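Local structure of coenzyme Q-binding protein COQ10 START domain-containing protein (Deinococcus radiodurans R1, 3GGN) at residues B[16-21]-B[142-147]; B[21-26]-B[91-96]; B[37-42]-B[47-52]; B[65-70]-B[76-81]. The protein is of unknown function but probably binds a lipid-like or other hydrophobic ligand, as relatives with the helix-grip fold do. All blocks are in the same frame, centred on the assembly; numbering follows the deposited sequence.

Contact 1: residues B[16-21]-B[142-147]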
# COMPACT_ATOMS: atom_id res chain seq x y z
N ALA B 16 4.83 5.86 -19.16
CA ALA B 16 4.04 4.64 -19.31
C ALA B 16 4.80 3.35 -19.01
O ALA B 16 4.31 2.49 -18.27
CB ALA B 16 3.45 4.57 -20.74
N GLU B 17 6.00 3.22 -19.58
CA GLU B 17 6.83 2.03 -19.37
C GLU B 17 7.01 1.71 -17.89
O GLU B 17 6.88 0.55 -17.47
CB GLU B 17 8.21 2.22 -20.00
CG GLU B 17 8.24 2.23 -21.53
CD GLU B 17 7.94 0.87 -22.15
OE1 GLU B 17 8.39 -0.15 -21.59
OE2 GLU B 17 7.28 0.83 -23.21
N GLN B 18 7.32 2.73 -17.10
CA GLN B 18 7.53 2.55 -15.67
C GLN B 18 6.30 1.98 -14.98
O GLN B 18 6.39 1.00 -14.23
CB GLN B 18 7.90 3.87 -15.02
CG GLN B 18 8.22 3.77 -13.54
CD GLN B 18 8.48 5.12 -12.92
OE1 GLN B 18 9.20 5.95 -13.48
NE2 GLN B 18 7.91 5.35 -11.74
N LEU B 19 5.14 2.58 -15.24
CA LEU B 19 3.89 2.14 -14.62
C LEU B 19 3.52 0.74 -15.08
O LEU B 19 3.04 -0.08 -14.28
CB LEU B 19 2.77 3.11 -14.99
CG LEU B 19 3.06 4.55 -14.57
CD1 LEU B 19 2.01 5.46 -15.18
CD2 LEU B 19 3.09 4.68 -13.04
N TYR B 20 3.73 0.47 -16.36
CA TYR B 20 3.46 -0.84 -16.93
C TYR B 20 4.31 -1.88 -16.22
O TYR B 20 3.85 -2.98 -15.93
CB TYR B 20 3.80 -0.85 -18.43
CG TYR B 20 4.03 -2.23 -19.00
CD1 TYR B 20 2.99 -2.97 -19.57
CD2 TYR B 20 5.30 -2.81 -18.96
CE1 TYR B 20 3.21 -4.26 -20.08
CE2 TYR B 20 5.53 -4.08 -19.46
CZ TYR B 20 4.48 -4.80 -20.02
OH TYR B 20 4.74 -6.05 -20.53
N ALA B 21 5.55 -1.50 -15.92
CA ALA B 21 6.51 -2.38 -15.25
C ALA B 21 6.01 -2.91 -13.91
O ALA B 21 6.22 -4.08 -13.58
CB ALA B 21 7.83 -1.66 -15.06
N ARG B 142 -0.23 8.09 -5.62
CA ARG B 142 0.56 8.76 -4.59
C ARG B 142 1.93 8.12 -4.42
O ARG B 142 2.94 8.82 -4.34
CB ARG B 142 -0.19 8.72 -3.25
CG ARG B 142 0.62 9.20 -2.05
CD ARG B 142 -0.22 9.10 -0.78
NE ARG B 142 0.55 9.44 0.41
CZ ARG B 142 1.33 8.59 1.07
NH1 ARG B 142 1.43 7.32 0.66
NH2 ARG B 142 2.03 9.00 2.12
N GLU B 143 1.96 6.80 -4.36
CA GLU B 143 3.20 6.07 -4.18
C GLU B 143 4.18 6.31 -5.32
O GLU B 143 5.37 6.54 -5.09
CB GLU B 143 2.91 4.57 -4.03
CG GLU B 143 2.29 4.22 -2.69
CD GLU B 143 1.82 2.78 -2.60
OE1 GLU B 143 2.58 1.88 -3.02
OE2 GLU B 143 0.70 2.55 -2.11
N GLN B 144 3.68 6.25 -6.55
CA GLN B 144 4.52 6.48 -7.71
C GLN B 144 5.01 7.92 -7.79
O GLN B 144 6.19 8.16 -8.01
CB GLN B 144 3.77 6.11 -8.99
CG GLN B 144 3.65 4.61 -9.22
CD GLN B 144 4.99 3.95 -9.48
OE1 GLN B 144 5.77 4.41 -10.31
NE2 GLN B 144 5.25 2.85 -8.78
N GLU B 145 4.10 8.88 -7.62
CA GLU B 145 4.46 10.29 -7.70
C GLU B 145 5.39 10.76 -6.59
O GLU B 145 6.07 11.77 -6.75
CB GLU B 145 3.20 11.16 -7.74
CG GLU B 145 2.23 10.76 -8.86
CD GLU B 145 1.25 11.85 -9.25
OE1 GLU B 145 0.85 12.64 -8.37
OE2 GLU B 145 0.88 11.90 -10.44
N LEU B 146 5.43 10.04 -5.48
CA LEU B 146 6.32 10.40 -4.37
C LEU B 146 7.63 9.63 -4.49
O LEU B 146 8.67 10.08 -3.99
CB LEU B 146 5.66 10.10 -3.03
CG LEU B 146 4.48 11.01 -2.68
CD1 LEU B 146 3.84 10.57 -1.38
CD2 LEU B 146 4.96 12.45 -2.59
N GLY B 147 7.58 8.48 -5.15
CA GLY B 147 8.78 7.68 -5.32
C GLY B 147 9.07 6.68 -4.23
O GLY B 147 10.13 6.04 -4.25
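Gln18 and Gln144 meet amide to amide between two helices whose backbones stay well apart, the nearest CA atoms, those of Leu19 and Gln144, being 8.2 Å from each other. The polar part of the contact is one hydrogen bond, from Gln18 NE2 to Gln144 OE1 at 2.7 Å. It is short but bent, with 142° at the hydrogen. The acceptor lies close to the plane of the Gln18 amide, and the donor approaches Gln144 OE1 almost head-on to its carbonyl. The two amide planes are turned 63° against each other, so this is a single bond and not the paired bonding of two coplanar amides. Gln18 reaches across because its chain is fully extended, with CG anti to the backbone N (chi1 -177°). Gln144 is instead bent at chi2. Glutamine suits both places: it is long enough to span the space between the helices, and it bonds without bringing a charge.

The apolar part involves Leu19. Leu19 and Gln144 pass each other in opposite directions, with Leu19 CD2 3.9 Å from Gln144 CG and 3.8 Å from Gln144 OE1, so the aliphatic stem of the glutamine packs on the leucine while its amide turns to Gln18.

Leu19 is buried, packing also on Thr102 and Val104 of strand 102-111, while Gln18 stays exposed. Next to Gln144, Glu145 bonds to Gly13 N just ahead of helix 16-24. The contact thus joins helix 16-24 to the last turn of the long C-terminal helix 130-146, beside the sheet; from that turn Arg142 reaches Pro30 and Leu36 of the second subunit.

Contact 2: residues B[21-26]-B[91-96]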
# COMPACT_ATOMS: atom_id res chain seq x y z
N ALA B 21 5.55 -1.50 -15.92
CA ALA B 21 6.51 -2.38 -15.25
C ALA B 21 6.01 -2.91 -13.91
O ALA B 21 6.22 -4.08 -13.58
CB ALA B 21 7.83 -1.66 -15.06
N VAL B 22 5.35 -2.05 -13.14
CA VAL B 22 4.83 -2.47 -11.85
C VAL B 22 3.72 -3.49 -12.06
O VAL B 22 3.76 -4.60 -11.52
CB VAL B 22 4.27 -1.27 -11.04
CG1 VAL B 22 3.69 -1.75 -9.71
CG2 VAL B 22 5.38 -0.25 -10.79
N TRP B 23 2.73 -3.12 -12.87
CA TRP B 23 1.60 -4.01 -13.15
C TRP B 23 1.98 -5.35 -13.77
O TRP B 23 1.35 -6.37 -13.48
CB TRP B 23 0.58 -3.32 -14.06
CG TRP B 23 -0.19 -2.26 -13.36
CD1 TRP B 23 0.25 -1.01 -13.04
CD2 TRP B 23 -1.50 -2.38 -12.81
NE1 TRP B 23 -0.72 -0.34 -12.31
CE2 TRP B 23 -1.80 -1.16 -12.16
CE3 TRP B 23 -2.46 -3.41 -12.81
CZ2 TRP B 23 -3.02 -0.94 -11.51
CZ3 TRP B 23 -3.67 -3.19 -12.15
CH2 TRP B 23 -3.94 -1.96 -11.52
N ARG B 24 3.01 -5.36 -14.61
CA ARG B 24 3.45 -6.59 -15.27
C ARG B 24 4.02 -7.62 -14.29
O ARG B 24 4.08 -8.81 -14.61
CB ARG B 24 4.49 -6.28 -16.36
CG ARG B 24 4.89 -7.49 -17.21
CD ARG B 24 3.68 -8.04 -17.98
NE ARG B 24 3.97 -9.24 -18.78
CZ ARG B 24 4.16 -10.46 -18.27
NH1 ARG B 24 4.09 -10.67 -16.96
NH2 ARG B 24 4.37 -11.49 -19.09
N ASP B 25 4.45 -7.16 -13.12
CA ASP B 25 4.99 -8.04 -12.08
C ASP B 25 3.76 -8.67 -11.41
O ASP B 25 3.27 -8.19 -10.39
CB ASP B 25 5.81 -7.21 -11.08
CG ASP B 25 6.10 -7.95 -9.78
OD1 ASP B 25 6.22 -9.19 -9.81
OD2 ASP B 25 6.22 -7.28 -8.73
N LEU B 26 3.27 -9.75 -12.00
CA LEU B 26 2.07 -10.41 -11.52
C LEU B 26 2.01 -10.72 -10.03
O LEU B 26 1.02 -10.39 -9.37
CB LEU B 26 1.79 -11.67 -12.35
CG LEU B 26 1.72 -11.47 -13.87
CD1 LEU B 26 1.29 -12.76 -14.55
CD2 LEU B 26 0.74 -10.35 -14.21
N VAL B 91 -5.66 -3.56 -18.24
CA VAL B 91 -5.10 -2.31 -17.76
C VAL B 91 -4.41 -1.66 -18.95
O VAL B 91 -3.56 -2.28 -19.59
CB VAL B 91 -4.08 -2.51 -16.63
CG1 VAL B 91 -3.63 -1.15 -16.09
CG2 VAL B 91 -4.70 -3.33 -15.50
N LEU B 92 -4.80 -0.43 -19.25
CA LEU B 92 -4.21 0.31 -20.36
C LEU B 92 -3.34 1.42 -19.80
O LEU B 92 -3.58 1.91 -18.69
CB LEU B 92 -5.30 0.92 -21.24
CG LEU B 92 -6.30 -0.01 -21.93
CD1 LEU B 92 -7.34 0.83 -22.67
CD2 LEU B 92 -5.58 -0.94 -22.88
N PHE B 93 -2.32 1.81 -20.56
CA PHE B 93 -1.41 2.88 -20.16
C PHE B 93 -1.45 3.83 -21.34
O PHE B 93 -0.76 3.63 -22.34
CB PHE B 93 -0.01 2.32 -19.93
CG PHE B 93 0.05 1.30 -18.82
CD1 PHE B 93 0.03 1.71 -17.49
CD2 PHE B 93 0.05 -0.06 -19.11
CE1 PHE B 93 0.02 0.77 -16.46
CE2 PHE B 93 0.04 -1.01 -18.08
CZ PHE B 93 0.02 -0.59 -16.76
N ARG B 94 -2.28 4.86 -21.22
CA ARG B 94 -2.47 5.83 -22.29
C ARG B 94 -1.91 7.20 -21.99
O ARG B 94 -1.78 7.59 -20.83
CB ARG B 94 -3.97 5.99 -22.57
CG ARG B 94 -4.77 4.72 -22.45
CD ARG B 94 -6.24 4.94 -22.78
NE ARG B 94 -6.89 5.96 -21.96
CZ ARG B 94 -8.19 6.23 -22.01
NH1 ARG B 94 -8.97 5.55 -22.84
NH2 ARG B 94 -8.72 7.17 -21.25
N PRO B 95 -1.58 7.96 -23.04
CA PRO B 95 -1.03 9.31 -22.86
C PRO B 95 -2.14 10.20 -22.31
O PRO B 95 -3.25 10.21 -22.84
CB PRO B 95 -0.63 9.72 -24.28
CG PRO B 95 -0.40 8.40 -24.98
CD PRO B 95 -1.54 7.56 -24.46
N ALA B 96 -1.84 10.93 -21.24
CA ALA B 96 -2.83 11.83 -20.64
C ALA B 96 -3.03 13.06 -21.51
O ALA B 96 -2.07 13.71 -21.91
CB ALA B 96 -2.36 12.24 -19.26
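Trp23, on the short helix 16-24 of a helix-grip fold, packs its indole onto Val91 and Phe93, two residues apart on strand 86-95. Val91 CG1 sits over one face of the indole, 4.2 Å from the centroid of the Trp23 six-membered ring and only 13° from the ring normal, a clear CH-pi contact. The second methyl presses closer: Val91 CG2 is 3.5 Å from Trp23 CZ3. A branched valine can offer both methyls at once, and with CG1 anti to the backbone N (chi1 -175°), CG1 lies over the face and CG2 against CE3 and CZ3 of the benzene part.

In the helix-grip fold a curved antiparallel sheet wraps around a long C-terminal helix, with short helices filling in beside it. All three residues of this contact are buried, as expected where a helix closes over the inner face of the sheet.

Phe93 meets the pyrrole end. Its edge is directed toward the face of the Trp23 five-membered ring in an offset edge-to-face pair, with planes at 66° and centroids 5.4 Å apart. Phe93 CZ leads, 3.8 Å from Trp23 CD1. Tryptophan fits the site because its double ring is long enough to meet both strand residues, one with each half.

The long helix takes part too: Leu137 packs on Trp23, and Phe140 forms another edge-to-face pair with it. Further apolar partners come from Leu29 and Leu32 of helix 29-32, Ile75 of strand 74-79 and Val106 of strand 102-111.

Contact 3: residues B[37-42]-B[47-52]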
# COMPACT_ATOMS: atom_id res chain seq x y z
N ARG B 37 -5.59 -12.17 -3.16
CA ARG B 37 -4.74 -12.68 -2.09
C ARG B 37 -3.37 -13.02 -2.65
O ARG B 37 -2.34 -12.64 -2.09
CB ARG B 37 -5.36 -13.94 -1.46
CG ARG B 37 -4.50 -14.55 -0.36
CD ARG B 37 -4.98 -15.95 0.01
NE ARG B 37 -4.12 -16.58 1.01
CZ ARG B 37 -4.08 -16.22 2.29
NH1 ARG B 37 -4.85 -15.23 2.74
NH2 ARG B 37 -3.26 -16.85 3.13
N SER B 38 -3.35 -13.72 -3.78
CA SER B 38 -2.09 -14.10 -4.41
C SER B 38 -2.20 -14.36 -5.91
O SER B 38 -3.26 -14.73 -6.43
CB SER B 38 -1.53 -15.34 -3.73
OG SER B 38 -2.35 -16.48 -3.98
N VAL B 39 -1.09 -14.15 -6.61
CA VAL B 39 -0.99 -14.39 -8.04
C VAL B 39 0.33 -15.12 -8.23
O VAL B 39 1.39 -14.61 -7.87
CB VAL B 39 -0.99 -13.07 -8.85
CG1 VAL B 39 -0.89 -13.38 -10.34
CG2 VAL B 39 -2.25 -12.28 -8.57
N GLU B 40 0.26 -16.32 -8.80
CA GLU B 40 1.43 -17.15 -9.02
C GLU B 40 1.67 -17.43 -10.50
O GLU B 40 0.74 -17.81 -11.22
CB GLU B 40 1.24 -18.48 -8.29
CG GLU B 40 2.47 -19.37 -8.22
CD GLU B 40 2.11 -20.84 -8.07
OE1 GLU B 40 1.05 -21.14 -7.48
OE2 GLU B 40 2.90 -21.70 -8.52
N VAL B 41 2.89 -17.23 -10.97
CA VAL B 41 3.20 -17.49 -12.37
C VAL B 41 3.38 -18.99 -12.58
O VAL B 41 4.02 -19.66 -11.77
CB VAL B 41 4.50 -16.76 -12.81
CG1 VAL B 41 4.83 -17.08 -14.26
CG2 VAL B 41 4.33 -15.25 -12.63
N LEU B 42 2.80 -19.53 -13.66
CA LEU B 42 2.92 -20.95 -13.97
C LEU B 42 3.78 -21.14 -15.22
O LEU B 42 4.34 -22.21 -15.46
CB LEU B 42 1.53 -21.57 -14.18
CG LEU B 42 0.58 -21.50 -12.97
CD1 LEU B 42 -0.73 -22.20 -13.28
CD2 LEU B 42 1.25 -22.14 -11.77
N SER B 47 -1.00 -18.27 -15.09
CA SER B 47 -0.81 -17.94 -13.69
C SER B 47 -2.00 -18.45 -12.87
O SER B 47 -3.07 -18.68 -13.40
CB SER B 47 -0.66 -16.43 -13.52
OG SER B 47 -1.63 -15.71 -14.27
N ARG B 48 -1.78 -18.65 -11.57
CA ARG B 48 -2.81 -19.12 -10.66
C ARG B 48 -3.20 -17.96 -9.75
O ARG B 48 -2.35 -17.38 -9.08
CB ARG B 48 -2.28 -20.26 -9.80
CG ARG B 48 -3.28 -20.81 -8.81
CD ARG B 48 -3.34 -22.33 -8.93
NE ARG B 48 -3.65 -22.71 -10.31
CZ ARG B 48 -3.54 -23.94 -10.79
NH1 ARG B 48 -3.12 -24.92 -10.01
NH2 ARG B 48 -3.85 -24.18 -12.06
N TRP B 49 -4.49 -17.64 -9.73
CA TRP B 49 -4.99 -16.55 -8.91
C TRP B 49 -5.76 -17.08 -7.70
O TRP B 49 -6.33 -18.17 -7.75
CB TRP B 49 -5.90 -15.66 -9.76
CG TRP B 49 -5.19 -14.95 -10.89
CD1 TRP B 49 -4.35 -15.51 -11.81
CD2 TRP B 49 -5.26 -13.55 -11.20
NE1 TRP B 49 -3.89 -14.54 -12.68
CE2 TRP B 49 -4.43 -13.34 -12.33
CE3 TRP B 49 -5.94 -12.46 -10.65
CZ2 TRP B 49 -4.26 -12.07 -12.91
CZ3 TRP B 49 -5.77 -11.20 -11.23
CH2 TRP B 49 -4.94 -11.02 -12.34
N THR B 50 -5.76 -16.31 -6.61
CA THR B 50 -6.43 -16.70 -5.38
C THR B 50 -7.00 -15.49 -4.64
O THR B 50 -6.35 -14.45 -4.57
CB THR B 50 -5.45 -17.42 -4.43
OG1 THR B 50 -4.80 -18.48 -5.14
CG2 THR B 50 -6.19 -18.01 -3.23
N VAL B 51 -8.20 -15.65 -4.09
CA VAL B 51 -8.87 -14.60 -3.32
C VAL B 51 -9.43 -15.18 -2.02
O VAL B 51 -9.65 -16.38 -1.92
CB VAL B 51 -10.04 -13.97 -4.09
CG1 VAL B 51 -9.53 -13.17 -5.27
CG2 VAL B 51 -11.00 -15.07 -4.55
N GLU B 52 -9.65 -14.32 -1.03
CA GLU B 52 -10.18 -14.73 0.27
C GLU B 52 -11.69 -15.00 0.24
O GLU B 52 -12.49 -14.07 0.09
CB GLU B 52 -9.86 -13.68 1.32
CG GLU B 52 -8.44 -13.75 1.83
CD GLU B 52 -8.19 -15.01 2.63
OE1 GLU B 52 -8.78 -15.16 3.71
OE2 GLU B 52 -7.40 -15.86 2.17
O HOH W 1 -2.54 -17.97 -6.37
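The indole of Trp49 has Val39 over one face: Val39 CG1 stands 4.1 Å from the centroid of the five-membered ring, 17° off the normal, in a CH-pi contact. At the ring's edge, Trp49 NE1 donates to Ser47 OG (3.0 Å), almost in the indole plane, which helps fix the rotation of the ring and satisfies its polar atom. Leu42 CD1 lies over one face of the Arg48 guanidinium, 3.9 Å from Arg48 NH2; the charge of this arginine is met by Glu63. Arg37 is extended, CG anti to the backbone N (chi1 178°), and its NH1 forms a salt bridge with Glu52 OE2 at 2.7 Å, the two planes 42° apart.

The strands that carry these groups run antiparallel, with hydrogen-bonded pairs Ser38-Thr50 and Glu40-Arg48. At the Arg37 end is a classic beta bulge: Arg37 N and Ser38 N both bond to Thr50 O, at 2.8 Å and 3.2 Å. On the face bearing Ser38 and Thr50, where small hydroxyl residues suit a partly exposed surface, a water joins Ser38 OG, Thr50 OG1 and Arg48 O.

The pair is a hairpin at one margin of the sheet, strand 36-41 being outermost within the chain. Strand 46-52 pairs onward with strand 59-70, Leu29 of helix 29-32 packs on both Val39 and Trp49, and Trp77 stacks on the indole.

Contact 4: residues B[65-70]-B[76-81]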
# COMPACT_ATOMS: atom_id res chain seq x y z
N GLU B 65 -4.85 -16.75 -17.87
CA GLU B 65 -3.82 -16.57 -18.89
C GLU B 65 -3.81 -15.13 -19.40
O GLU B 65 -4.84 -14.47 -19.44
CB GLU B 65 -4.08 -17.52 -20.07
CG GLU B 65 -5.10 -17.00 -21.07
CD GLU B 65 -5.40 -17.99 -22.20
OE1 GLU B 65 -4.49 -18.76 -22.60
OE2 GLU B 65 -6.55 -17.99 -22.70
N LEU B 66 -2.63 -14.63 -19.76
CA LEU B 66 -2.53 -13.28 -20.31
C LEU B 66 -3.05 -13.38 -21.74
O LEU B 66 -2.65 -14.27 -22.47
CB LEU B 66 -1.07 -12.82 -20.35
CG LEU B 66 -0.35 -12.56 -19.02
CD1 LEU B 66 1.14 -12.35 -19.26
CD2 LEU B 66 -0.96 -11.35 -18.35
N THR B 67 -3.95 -12.48 -22.13
CA THR B 67 -4.47 -12.50 -23.49
C THR B 67 -3.82 -11.39 -24.32
O THR B 67 -3.97 -11.34 -25.54
CB THR B 67 -5.99 -12.30 -23.52
OG1 THR B 67 -6.62 -13.29 -22.69
CG2 THR B 67 -6.52 -12.47 -24.93
N ALA B 68 -3.10 -10.51 -23.64
CA ALA B 68 -2.42 -9.39 -24.30
C ALA B 68 -1.38 -8.80 -23.36
O ALA B 68 -1.66 -8.54 -22.19
CB ALA B 68 -3.43 -8.31 -24.70
N ASP B 69 -0.18 -8.61 -23.89
CA ASP B 69 0.90 -8.04 -23.12
C ASP B 69 1.76 -7.21 -24.06
O ASP B 69 2.70 -7.72 -24.69
CB ASP B 69 1.74 -9.13 -22.45
CG ASP B 69 2.93 -8.57 -21.69
OD1 ASP B 69 2.83 -7.41 -21.21
OD2 ASP B 69 3.95 -9.28 -21.56
N GLU B 70 1.39 -5.94 -24.18
CA GLU B 70 2.09 -4.99 -25.03
C GLU B 70 2.87 -4.06 -24.13
O GLU B 70 2.31 -3.15 -23.52
CB GLU B 70 1.08 -4.21 -25.87
CG GLU B 70 0.45 -5.05 -26.97
CD GLU B 70 -0.86 -4.47 -27.48
OE1 GLU B 70 -0.93 -3.24 -27.69
OE2 GLU B 70 -1.81 -5.26 -27.67
N ALA B 76 -3.74 -7.67 -20.52
CA ALA B 76 -5.09 -8.22 -20.40
C ALA B 76 -5.00 -9.68 -20.00
O ALA B 76 -4.08 -10.40 -20.41
CB ALA B 76 -5.84 -8.08 -21.73
N TRP B 77 -5.96 -10.12 -19.19
CA TRP B 77 -6.00 -11.50 -18.72
C TRP B 77 -7.42 -12.03 -18.59
O TRP B 77 -8.38 -11.26 -18.53
CB TRP B 77 -5.29 -11.59 -17.37
CG TRP B 77 -5.97 -10.84 -16.29
CD1 TRP B 77 -6.93 -11.32 -15.43
CD2 TRP B 77 -5.74 -9.48 -15.91
NE1 TRP B 77 -7.30 -10.33 -14.54
CE2 TRP B 77 -6.58 -9.20 -14.82
CE3 TRP B 77 -4.89 -8.47 -16.40
CZ2 TRP B 77 -6.61 -7.94 -14.19
CZ3 TRP B 77 -4.91 -7.22 -15.78
CH2 TRP B 77 -5.77 -6.97 -14.69
N ARG B 78 -7.56 -13.35 -18.55
CA ARG B 78 -8.87 -13.96 -18.41
C ARG B 78 -8.76 -15.36 -17.82
O ARG B 78 -7.79 -16.09 -18.07
CB ARG B 78 -9.58 -14.04 -19.76
CG ARG B 78 -8.96 -15.02 -20.73
CD ARG B 78 -9.58 -14.87 -22.11
NE ARG B 78 -8.93 -15.73 -23.09
CZ ARG B 78 -9.05 -15.57 -24.41
NH1 ARG B 78 -9.78 -14.57 -24.88
NH2 ARG B 78 -8.42 -16.39 -25.24
N SER B 79 -9.75 -15.72 -17.01
CA SER B 79 -9.78 -17.03 -16.39
C SER B 79 -9.97 -18.07 -17.49
O SER B 79 -10.59 -17.80 -18.51
CB SER B 79 -10.97 -17.10 -15.43
OG SER B 79 -12.13 -16.64 -16.10
N LEU B 80 -9.40 -19.26 -17.28
CA LEU B 80 -9.53 -20.33 -18.24
C LEU B 80 -10.89 -20.99 -17.99
O LEU B 80 -11.48 -20.80 -16.92
CB LEU B 80 -8.41 -21.36 -18.05
CG LEU B 80 -7.15 -21.15 -18.90
CD1 LEU B 80 -6.45 -19.87 -18.50
CD2 LEU B 80 -6.21 -22.34 -18.70
N PRO B 81 -11.40 -21.77 -18.96
CA PRO B 81 -12.69 -22.44 -18.80
C PRO B 81 -12.62 -23.41 -17.61
O PRO B 81 -11.60 -24.07 -17.40
CB PRO B 81 -12.87 -23.19 -20.13
CG PRO B 81 -12.01 -22.42 -21.10
CD PRO B 81 -10.80 -22.07 -20.28
O HOH W 2 -8.59 -11.18 -22.00
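Glu65 and Arg78 lie side by side and point the same way from facing positions on two antiparallel strands. Both put CG between the backbone N and the carbonyl carbon (chi1 83° and 69°) and then extend, so Glu65 OE2 arrives at the edge of the guanidinium, near its plane. The resulting salt bridge is long, 3.3 Å from Arg78 NE to Glu65 OE2, and its hydrogen bond is weak; the carboxylate and guanidinium planes are 51° apart. Thr67 crosses Arg78 at about a right angle, its OG1 above one face of the guanidinium and 3.4 Å from Arg78 CD. That hydroxyl is bonded to a water instead. Leu80 comes across the stem of Glu65, with its CD1 3.7 Å from Glu65 CB. Long charged chains with aliphatic stems suit this side of the sheet, which is partly solvent-exposed.

On the other side Leu66 and Trp77 are buried. The indole leads away from Leu66 and packs on Val91.

Further along, Ala68 CB meets Ala76 CB at 3.8 Å. Ala76 O takes Thr67 N at 2.7 Å, from above its carbonyl plane, and Ala68 N more weakly at 3.4 Å, while Ala76 N returns a bond to Ala68 O. Two residues facing one make a classic beta bulge, at the corner where strand 59-70 turns within its antiparallel hairpin with strand 74-79, part of the curved sheet of the helix-grip fold.

In the fold
Contacts 1 and 2 share Ala21 and helix 16-24, their centres 9 Å apart; Tyr20 CA lies 3.4 Å from Phe93 CZ, and Gln144 NE2 3.7 Å from Val22 CG2. The same helix reaches contact 4, where Asp69 OD2 is 2.8 Å from Arg24 NE in a salt bridge and Asp69 OD1 is probably hydrogen-bonded to Tyr20 OH. Contacts 3 and 4, two hairpins of one sheet, meet through Trp49 CH2 and Trp77 NE1 at 3.3 Å, and Val91 CG2 of contact 2 packs on Trp77, extending the apolar patch. Such an apolar interior between sheet and long helix is where relatives hold ligands, so Trp23, Trp49 and Trp77 possibly border a pocket.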